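Local coordinates for RagB/SusD domain protein (Flavobacterium johnsoniae, PDB 5J90) that binds chitin and, as a SusD homolog, probably captures this polysaccharide at the cell surface for a polysaccharide utilization system, at residues Phe33-Asn38 against Met98-Asp103; Tyr112-Ala117 against Ala181-Ser186; Tyr116-Ile121 against Glu197-Phe202. One frame throughout, in Å; residues are numbered along the deposited sequence.

Contact 1 (Phe33-Asn38 against Met98-Asp103); sequences FAPMFN and MFNAYD
Met36 and Asn100 run alongside each other in opposite directions, with Met36 CG 3.7 Å from Asn100 CB. Beyond this point the thioether bends at chi3 (74°), which carries its methyl over to the next residue of helix 98-103, where Met36 CE lies 3.8 Å from Ala101 CB. Pro35 supplies the other touch: its ring crosses the Asn100 side chain at about a right angle and brings Pro35 CB to 3.4 Å from Asn100 ND2. In the backbone, Met36 CA and Asn100 CA are the nearest pair, 6.8 Å apart. The short helix 33-37 runs at 148° to helix 98-103, roughly antiparallel, with their axes 8.8 Å apart at closest approach, a spacing consistent with the small Ala101 at the interface. Further out, Asn100 ND2 donates to the backbone oxygen of Asn96, one turn earlier, and that same nitrogen lies against Pro35 CB and CG. Met36 also touches Val97 and Ile104 of helix 83-108 and Leu122 of helix 113-134. The contact sets helix 33-37 on helix 83-108 in the helix-rich SusD-like fold. It rests on van der Waals packing and probably on keeping the buried Met36 from water, while Asn100 ND2 finds its acceptor within its own helix.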
loop_
_atom_site.group_PDB
_atom_site.type_symbol
_atom_site.label_atom_id
_atom_site.label_comp_id
_atom_site.label_asym_id
_atom_site.label_seq_id
_atom_site.Cartn_x
_atom_site.Cartn_y
_atom_site.Cartn_z
ATOM N N PHE A 33 33.624 9.051 12.176
ATOM C CA PHE A 33 32.431 9.365 12.951
ATOM C C PHE A 33 31.951 10.807 12.822
ATOM O O PHE A 33 30.745 11.059 12.760
ATOM C CB PHE A 33 32.615 8.960 14.416
ATOM C CG PHE A 33 32.531 7.480 14.632
ATOM C CD1 PHE A 33 33.665 6.687 14.559
ATOM C CD2 PHE A 33 31.309 6.876 14.890
ATOM C CE1 PHE A 33 33.582 5.320 14.747
ATOM C CE2 PHE A 33 31.219 5.509 15.083
ATOM C CZ PHE A 33 32.358 4.726 15.012
ATOM N N ALA A 34 32.880 11.761 12.753
ATOM C CA ALA A 34 32.493 13.167 12.714
ATOM C C ALA A 34 31.544 13.514 11.564
ATOM O O ALA A 34 30.540 14.189 11.782
ATOM C CB ALA A 34 33.731 14.075 12.711
ATOM N N PRO A 35 31.858 13.068 10.334
ATOM C CA PRO A 35 30.931 13.384 9.237
ATOM C C PRO A 35 29.566 12.701 9.393
ATOM O O PRO A 35 28.585 13.224 8.871
ATOM C CB PRO A 35 31.642 12.856 7.985
ATOM C CG PRO A 35 33.039 12.545 8.390
ATOM C CD PRO A 35 33.104 12.426 9.878
ATOM N N MET A 36 29.501 11.561 10.076
ATOM C CA MET A 36 28.193 10.959 10.375
ATOM C C MET A 36 27.411 11.857 11.334
ATOM O O MET A 36 26.271 12.236 11.057
ATOM C CB MET A 36 28.341 9.548 10.947
ATOM C CG MET A 36 29.101 8.610 10.033
ATOM S SD MET A 36 29.104 6.889 10.603
ATOM C CE MET A 36 27.412 6.411 10.196
ATOM N N PHE A 37 28.037 12.224 12.452
ATOM C CA PHE A 37 27.406 13.085 13.447
ATOM C C PHE A 37 26.953 14.416 12.866
ATOM O O PHE A 37 25.917 14.955 13.260
ATOM C CB PHE A 37 28.389 13.386 14.588
ATOM C CG PHE A 37 28.575 12.251 15.564
ATOM C CD1 PHE A 37 27.489 11.672 16.211
ATOM C CD2 PHE A 37 29.851 11.774 15.852
ATOM C CE1 PHE A 37 27.679 10.643 17.122
ATOM C CE2 PHE A 37 30.042 10.748 16.760
ATOM C CZ PHE A 37 28.953 10.179 17.395
ATOM N N ASN A 38 27.744 14.949 11.937
ATOM C CA ASN A 38 27.516 16.292 11.419
ATOM C C ASN A 38 26.569 16.358 10.226
ATOM O O ASN A 38 26.273 17.443 9.730
ATOM C CB ASN A 38 28.845 16.962 11.046
ATOM C CG ASN A 38 29.636 17.394 12.258
ATOM O OD1 ASN A 38 29.065 17.709 13.306
ATOM N ND2 ASN A 38 30.956 17.399 12.130
ATOM N N MET A 98 26.279 7.374 4.808
ATOM C CA MET A 98 26.426 6.017 4.298
ATOM C C MET A 98 27.876 5.653 4.000
ATOM O O MET A 98 28.323 4.565 4.355
ATOM C CB MET A 98 25.537 5.774 3.071
ATOM C CG MET A 98 25.442 4.313 2.677
ATOM S SD MET A 98 24.544 3.346 3.919
ATOM C CE MET A 98 24.507 1.757 3.084
ATOM N N PHE A 99 28.606 6.553 3.345
ATOM C CA PHE A 99 29.977 6.200 3.001
ATOM C C PHE A 99 30.810 5.899 4.239
ATOM O O PHE A 99 31.581 4.940 4.263
ATOM C CB PHE A 99 30.691 7.261 2.168
ATOM C CG PHE A 99 32.149 6.967 2.012
ATOM C CD1 PHE A 99 32.575 6.014 1.102
ATOM C CD2 PHE A 99 33.087 7.578 2.828
ATOM C CE1 PHE A 99 33.914 5.701 0.982
ATOM C CE2 PHE A 99 34.434 7.270 2.707
ATOM C CZ PHE A 99 34.843 6.327 1.790
ATOM N N ASN A 100 30.658 6.717 5.272
ATOM C CA ASN A 100 31.438 6.488 6.471
ATOM C C ASN A 100 31.007 5.257 7.257
ATOM O O ASN A 100 31.834 4.588 7.862
ATOM C CB ASN A 100 31.518 7.749 7.326
ATOM C CG ASN A 100 32.385 8.798 6.680
ATOM O OD1 ASN A 100 33.595 8.612 6.551
ATOM N ND2 ASN A 100 31.780 9.888 6.247
ATOM N N ALA A 101 29.719 4.924 7.218
ATOM C CA ALA A 101 29.277 3.672 7.812
ATOM C C ALA A 101 29.978 2.501 7.128
ATOM O O ALA A 101 30.459 1.577 7.781
ATOM C CB ALA A 101 27.750 3.522 7.702
ATOM N N TYR A 102 30.018 2.557 5.803
ATOM C CA TYR A 102 30.639 1.527 4.983
ATOM C C TYR A 102 32.138 1.436 5.277
ATOM O O TYR A 102 32.676 0.351 5.504
ATOM C CB TYR A 102 30.374 1.882 3.518
ATOM C CG TYR A 102 31.079 1.063 2.465
ATOM C CD1 TYR A 102 30.680 -0.234 2.186
ATOM C CD2 TYR A 102 32.104 1.613 1.706
ATOM C CE1 TYR A 102 31.301 -0.983 1.196
ATOM C CE2 TYR A 102 32.734 0.874 0.714
ATOM C CZ TYR A 102 32.324 -0.419 0.465
ATOM O OH TYR A 102 32.944 -1.164 -0.517
ATOM N N ASP A 103 32.793 2.594 5.281
ATOM C CA ASP A 103 34.236 2.673 5.479
ATOM C C ASP A 103 34.612 2.188 6.878
ATOM O O ASP A 103 35.526 1.382 7.037
ATOM C CB ASP A 103 34.709 4.112 5.252
ATOM C CG ASP A 103 36.216 4.228 5.094
ATOM O OD1 ASP A 103 36.831 3.346 4.455
ATOM O OD2 ASP A 103 36.776 5.221 5.601
#

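Contact 2 (Tyr112-Ala117 against Ala181-Ser186); sequences YDQFYA and ASTFES
Phe115 pushes the far end of its ring against a backbone carbonyl: CZ stands 3.5 Å from Thr183 O, an oblique approach to a polar atom. The Thr183 side chain, which points toward the helix, brings its OG1 to 3.8 Å from the same Phe115 CZ. The ring meets the neighbouring aromatic one as well, with Phe115 CE1 3.8 Å from Phe184 CD1. That carbon arrives at the edge of Phe184, close to its plane. On its own helix the Phe115 ring has Gln114 CG above one face and Tyr112 CB at its edge. The opposing loop is shaped by an ST turn, in which Ser182 OG accepts from Phe184 N at 3.0 Å and an N-H...O angle of 153°. Tyr112 occupies the N-cap position of helix 113-134. The contact thus joins the first turn of that helix to the connection between helices 154-177 and 196-213. Phe184 has CG anti to the backbone N (chi1 -165°), which turns its ring so that its edge meets Phe115 CE1. With an alanine at Phe115, the edge of Phe184 and the Thr183 carbonyl would probably lose their aromatic neighbour, leaving a gap between helix and loop. Ser182 OG also pairs with Gly194 O, and Thr183 N with the hydroxyl of Tyr196.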
loop_
_atom_site.group_PDB
_atom_site.type_symbol
_atom_site.label_atom_id
_atom_site.label_comp_id
_atom_site.label_asym_id
_atom_site.label_seq_id
_atom_site.Cartn_x
_atom_site.Cartn_y
_atom_site.Cartn_z
ATOM N N TYR A 112 37.668 -4.350 15.483
ATOM C CA TYR A 112 37.311 -3.448 16.571
ATOM C C TYR A 112 35.798 -3.319 16.610
ATOM O O TYR A 112 35.241 -2.287 16.225
ATOM C CB TYR A 112 37.960 -2.079 16.374
ATOM C CG TYR A 112 39.465 -2.148 16.266
ATOM C CD1 TYR A 112 40.091 -2.209 15.026
ATOM C CD2 TYR A 112 40.261 -2.166 17.405
ATOM C CE1 TYR A 112 41.473 -2.276 14.926
ATOM C CE2 TYR A 112 41.639 -2.233 17.314
ATOM C CZ TYR A 112 42.239 -2.288 16.075
ATOM O OH TYR A 112 43.612 -2.356 15.986
ATOM N N ASP A 113 35.139 -4.372 17.077
ATOM C CA ASP A 113 33.689 -4.471 16.941
ATOM C C ASP A 113 32.897 -3.459 17.769
ATOM O O ASP A 113 31.714 -3.251 17.504
ATOM C CB ASP A 113 33.206 -5.905 17.172
ATOM C CG ASP A 113 33.478 -6.809 15.975
ATOM O OD1 ASP A 113 33.362 -6.330 14.825
ATOM O OD2 ASP A 113 33.811 -7.994 16.179
ATOM N N GLN A 114 33.527 -2.812 18.750
ATOM C CA GLN A 114 32.831 -1.753 19.470
ATOM C C GLN A 114 32.576 -0.575 18.529
ATOM O O GLN A 114 31.486 0.004 18.523
ATOM C CB GLN A 114 33.583 -1.317 20.741
ATOM C CG GLN A 114 34.835 -0.464 20.524
ATOM C CD GLN A 114 36.083 -1.282 20.236
ATOM O OE1 GLN A 114 36.046 -2.264 19.496
ATOM N NE2 GLN A 114 37.202 -0.877 20.829
ATOM N N PHE A 115 33.566 -0.241 17.708
ATOM C CA PHE A 115 33.399 0.843 16.743
ATOM C C PHE A 115 32.447 0.442 15.616
ATOM O O PHE A 115 31.671 1.269 15.132
ATOM C CB PHE A 115 34.749 1.301 16.185
ATOM C CG PHE A 115 35.628 1.970 17.206
ATOM C CD1 PHE A 115 35.319 3.233 17.684
ATOM C CD2 PHE A 115 36.758 1.337 17.687
ATOM C CE1 PHE A 115 36.124 3.851 18.627
ATOM C CE2 PHE A 115 37.568 1.947 18.632
ATOM C CZ PHE A 115 37.248 3.202 19.102
ATOM N N TYR A 116 32.504 -0.818 15.204
ATOM C CA TYR A 116 31.563 -1.323 14.208
ATOM C C TYR A 116 30.130 -1.182 14.729
ATOM O O TYR A 116 29.257 -0.662 14.040
ATOM C CB TYR A 116 31.882 -2.776 13.860
ATOM C CG TYR A 116 30.895 -3.442 12.922
ATOM C CD1 TYR A 116 30.487 -2.820 11.745
ATOM C CD2 TYR A 116 30.391 -4.704 13.203
ATOM C CE1 TYR A 116 29.592 -3.441 10.879
ATOM C CE2 TYR A 116 29.500 -5.332 12.346
ATOM C CZ TYR A 116 29.102 -4.693 11.190
ATOM O OH TYR A 116 28.211 -5.314 10.337
ATOM N N ALA A 117 29.889 -1.647 15.947
ATOM C CA ALA A 117 28.569 -1.529 16.564
ATOM C C ALA A 117 28.065 -0.088 16.600
ATOM O O ALA A 117 26.921 0.192 16.229
ATOM C CB ALA A 117 28.591 -2.112 17.972
ATOM N N ALA A 181 35.979 -0.903 29.804
ATOM C CA ALA A 181 35.938 0.555 29.723
ATOM C C ALA A 181 35.748 1.038 28.289
ATOM O O ALA A 181 36.306 0.464 27.354
ATOM C CB ALA A 181 37.198 1.165 30.329
ATOM N N SER A 182 34.963 2.100 28.128
ATOM C CA SER A 182 34.718 2.673 26.806
ATOM C C SER A 182 35.977 3.259 26.181
ATOM O O SER A 182 36.813 3.846 26.869
ATOM C CB SER A 182 33.651 3.763 26.869
ATOM O OG SER A 182 33.510 4.384 25.595
ATOM N N THR A 183 36.098 3.102 24.868
ATOM C CA THR A 183 37.162 3.748 24.117
ATOM C C THR A 183 36.576 4.754 23.126
ATOM O O THR A 183 37.201 5.071 22.112
ATOM C CB THR A 183 38.033 2.718 23.369
ATOM O OG1 THR A 183 37.202 1.815 22.628
ATOM C CG2 THR A 183 38.866 1.915 24.362
ATOM N N PHE A 184 35.390 5.274 23.439
ATOM C CA PHE A 184 34.647 6.120 22.498
ATOM C C PHE A 184 34.426 7.565 22.959
ATOM O O PHE A 184 33.963 8.393 22.183
ATOM C CB PHE A 184 33.296 5.458 22.168
ATOM C CG PHE A 184 32.591 6.034 20.957
ATOM C CD1 PHE A 184 33.178 5.996 19.701
ATOM C CD2 PHE A 184 31.320 6.581 21.079
ATOM C CE1 PHE A 184 32.511 6.508 18.584
ATOM C CE2 PHE A 184 30.652 7.089 19.969
ATOM C CZ PHE A 184 31.252 7.062 18.727
ATOM N N GLU A 185 34.763 7.891 24.205
ATOM C CA GLU A 185 34.420 9.223 24.706
ATOM C C GLU A 185 34.985 10.375 23.862
ATOM O O GLU A 185 34.268 11.324 23.549
ATOM C CB GLU A 185 34.800 9.417 26.185
ATOM C CG GLU A 185 34.402 10.797 26.686
ATOM C CD GLU A 185 34.540 10.981 28.186
ATOM O OE1 GLU A 185 35.024 10.058 28.874
ATOM O OE2 GLU A 185 34.151 12.065 28.668
ATOM N N SER A 186 36.255 10.282 23.482
ATOM C CA SER A 186 36.888 11.365 22.727
ATOM C C SER A 186 36.321 11.524 21.314
ATOM O O SER A 186 36.480 12.573 20.688
ATOM C CB SER A 186 38.410 11.187 22.676
ATOM O OG SER A 186 38.779 10.007 21.989
#

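Contact 3 (Tyr116-Ile121 against Glu197-Phe202); sequences YALSLI and ESWVRF
Leu118 lays one methyl on the indole of Trp199, the two side chains crossing at about a right angle. Its CD2 sits 3.7 Å from the centroid of the five-membered ring and 22° off the ring normal, which meets the geometry of a CH-pi contact. The methyl is displaced toward the rim, and Leu118 CD2 comes within 3.5 Å of Trp199 CG. Ile121, one turn further along, addresses the same indole differently: its CG2 lies in the ring plane at the edge, 3.9 Å from Trp199 CE3. The tryptophan is thus fitted over a face and at an edge by two residues of one helix. With chi2 at 92° the indole plane stands roughly perpendicular to the plane of CA, CB and CG, consistent with a face toward Leu118 and an edge toward Ile121.

One methyl of Ile121, CG2, lies against both aromatic rings. It reaches the second at 3.6 Å from Phe202 CD2, in an oblique approach as the two side chains slide past each other in opposite directions. CD1, at the end of the other branch, stops 3.8 Å from the backbone oxygen Trp199 O.

Outside partners probably help to position the rings: Trp199 NE1 donates to Asp188 OD2, Tyr192 meets the indole edge-to-face, and Phe202 stacks on Phe244. Within helix 197-202, Arg201 NH2 reaches Glu197 OE2 at 2.8 Å, forming a salt bridge one turn apart that uses the anti lone pair of the carboxylate.

The two segment axes come no closer than 10.8 Å and are inclined by 36°, a separation filled by the indole, the phenyl ring and the branched aliphatics. Such packing of helices running in roughly the same direction, through large apolar side chains, suits the helix-rich SusD fold, whose family belongs to the TPR clan.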
loop_
_atom_site.group_PDB
_atom_site.type_symbol
_atom_site.label_atom_id
_atom_site.label_comp_id
_atom_site.label_asym_id
_atom_site.label_seq_id
_atom_site.Cartn_x
_atom_site.Cartn_y
_atom_site.Cartn_z
ATOM N N TYR A 116 32.504 -0.818 15.204
ATOM C CA TYR A 116 31.563 -1.323 14.208
ATOM C C TYR A 116 30.130 -1.182 14.729
ATOM O O TYR A 116 29.257 -0.662 14.040
ATOM C CB TYR A 116 31.882 -2.776 13.860
ATOM C CG TYR A 116 30.895 -3.442 12.922
ATOM C CD1 TYR A 116 30.487 -2.820 11.745
ATOM C CD2 TYR A 116 30.391 -4.704 13.203
ATOM C CE1 TYR A 116 29.592 -3.441 10.879
ATOM C CE2 TYR A 116 29.500 -5.332 12.346
ATOM C CZ TYR A 116 29.102 -4.693 11.190
ATOM O OH TYR A 116 28.211 -5.314 10.337
ATOM N N ALA A 117 29.889 -1.647 15.947
ATOM C CA ALA A 117 28.569 -1.529 16.564
ATOM C C ALA A 117 28.065 -0.088 16.600
ATOM O O ALA A 117 26.921 0.192 16.229
ATOM C CB ALA A 117 28.591 -2.112 17.972
ATOM N N LEU A 118 28.916 0.838 17.033
ATOM C CA LEU A 118 28.510 2.231 17.125
ATOM C C LEU A 118 28.199 2.785 15.735
ATOM O O LEU A 118 27.243 3.556 15.565
ATOM C CB LEU A 118 29.579 3.070 17.843
ATOM C CG LEU A 118 29.675 2.712 19.328
ATOM C CD1 LEU A 118 31.018 3.155 19.910
ATOM C CD2 LEU A 118 28.526 3.337 20.114
ATOM N N SER A 119 28.990 2.386 14.738
ATOM C CA SER A 119 28.749 2.841 13.366
ATOM C C SER A 119 27.395 2.348 12.857
ATOM O O SER A 119 26.719 3.075 12.126
ATOM C CB SER A 119 29.880 2.431 12.405
ATOM O OG SER A 119 29.806 1.066 12.034
ATOM N N LEU A 120 26.992 1.141 13.256
ATOM C CA LEU A 120 25.697 0.599 12.835
ATOM C C LEU A 120 24.532 1.400 13.411
ATOM O O LEU A 120 23.538 1.663 12.727
ATOM C CB LEU A 120 25.563 -0.875 13.224
ATOM C CG LEU A 120 26.430 -1.860 12.434
ATOM C CD1 LEU A 120 26.273 -3.260 13.006
ATOM C CD2 LEU A 120 26.059 -1.826 10.950
ATOM N N ILE A 121 24.637 1.784 14.679
ATOM C CA ILE A 121 23.580 2.575 15.296
ATOM C C ILE A 121 23.439 3.927 14.598
ATOM O O ILE A 121 22.331 4.359 14.261
ATOM C CB ILE A 121 23.816 2.752 16.811
ATOM C CG1 ILE A 121 23.868 1.381 17.488
ATOM C CG2 ILE A 121 22.724 3.619 17.426
ATOM C CD1 ILE A 121 24.318 1.438 18.962
ATOM N N GLU A 197 26.230 1.923 27.452
ATOM C CA GLU A 197 24.876 1.652 27.920
ATOM C C GLU A 197 23.870 2.664 27.357
ATOM O O GLU A 197 22.754 2.283 26.986
ATOM C CB GLU A 197 24.848 1.640 29.453
ATOM C CG GLU A 197 23.482 1.336 30.045
ATOM C CD GLU A 197 23.478 1.379 31.560
ATOM O OE1 GLU A 197 24.567 1.254 32.167
ATOM O OE2 GLU A 197 22.388 1.554 32.139
ATOM N N SER A 198 24.266 3.936 27.265
ATOM C CA SER A 198 23.383 4.959 26.716
ATOM C C SER A 198 23.191 4.779 25.210
ATOM O O SER A 198 22.105 5.027 24.681
ATOM C CB SER A 198 23.925 6.349 27.016
ATOM O OG SER A 198 23.942 6.555 28.420
ATOM N N TRP A 199 24.242 4.342 24.525
ATOM C CA TRP A 199 24.137 4.023 23.112
ATOM C C TRP A 199 23.197 2.832 22.879
ATOM O O TRP A 199 22.421 2.827 21.919
ATOM C CB TRP A 199 25.529 3.791 22.520
ATOM C CG TRP A 199 26.184 5.082 22.109
ATOM C CD1 TRP A 199 27.022 5.864 22.861
ATOM C CD2 TRP A 199 26.030 5.748 20.853
ATOM N NE1 TRP A 199 27.405 6.969 22.137
ATOM C CE2 TRP A 199 26.806 6.925 20.903
ATOM C CE3 TRP A 199 25.312 5.462 19.684
ATOM C CZ2 TRP A 199 26.887 7.813 19.831
ATOM C CZ3 TRP A 199 25.394 6.345 18.621
ATOM C CH2 TRP A 199 26.176 7.505 18.704
ATOM N N VAL A 200 23.240 1.833 23.752
ATOM C CA VAL A 200 22.343 0.688 23.611
ATOM C C VAL A 200 20.901 1.116 23.872
ATOM O O VAL A 200 19.990 0.726 23.134
ATOM C CB VAL A 200 22.742 -0.483 24.539
ATOM C CG1 VAL A 200 21.663 -1.570 24.527
ATOM C CG2 VAL A 200 24.092 -1.054 24.122
ATOM N N ARG A 201 20.692 1.954 24.882
ATOM C CA ARG A 201 19.358 2.436 25.205
ATOM C C ARG A 201 18.795 3.250 24.034
ATOM O O ARG A 201 17.596 3.167 23.722
ATOM C CB ARG A 201 19.396 3.239 26.517
ATOM C CG ARG A 201 18.039 3.634 27.061
ATOM C CD ARG A 201 18.142 4.128 28.510
ATOM N NE ARG A 201 18.538 3.067 29.434
ATOM C CZ ARG A 201 19.689 3.027 30.102
ATOM N NH1 ARG A 201 20.596 3.989 29.953
ATOM N NH2 ARG A 201 19.932 2.022 30.933
ATOM N N PHE A 202 19.656 4.021 23.372
ATOM C CA PHE A 202 19.246 4.741 22.168
ATOM C C PHE A 202 18.874 3.741 21.072
ATOM O O PHE A 202 17.803 3.854 20.468
ATOM C CB PHE A 202 20.338 5.712 21.690
ATOM C CG PHE A 202 20.094 6.269 20.306
ATOM C CD1 PHE A 202 18.871 6.838 19.969
ATOM C CD2 PHE A 202 21.088 6.217 19.340
ATOM C CE1 PHE A 202 18.639 7.341 18.689
ATOM C CE2 PHE A 202 20.861 6.724 18.062
ATOM C CZ PHE A 202 19.648 7.283 17.745
#

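In the fold
Contacts 2 and 3 both draw on helix 113-134, share Tyr116 and Ala117, and have centres about 9 Å apart. Phe184 bridges them: its CG packs 3.4 Å from Leu118 CD1, and its CE2 lies 3.8 Å from Trp199 CZ2. Contact 1 is centred about 15 Å from contact 2 and 14 Å from contact 3, yet its short helix reaches both, with Phe33 CD2 at 3.8 Å from Phe184 CZ and Phe37 CE1 at 3.8 Å from Trp199 CH2. The three therefore form continuous apolar packing on one side of the chain's centre, joining helices 33-37, 83-108, 113-134 and 196-213 and the loop 181-186.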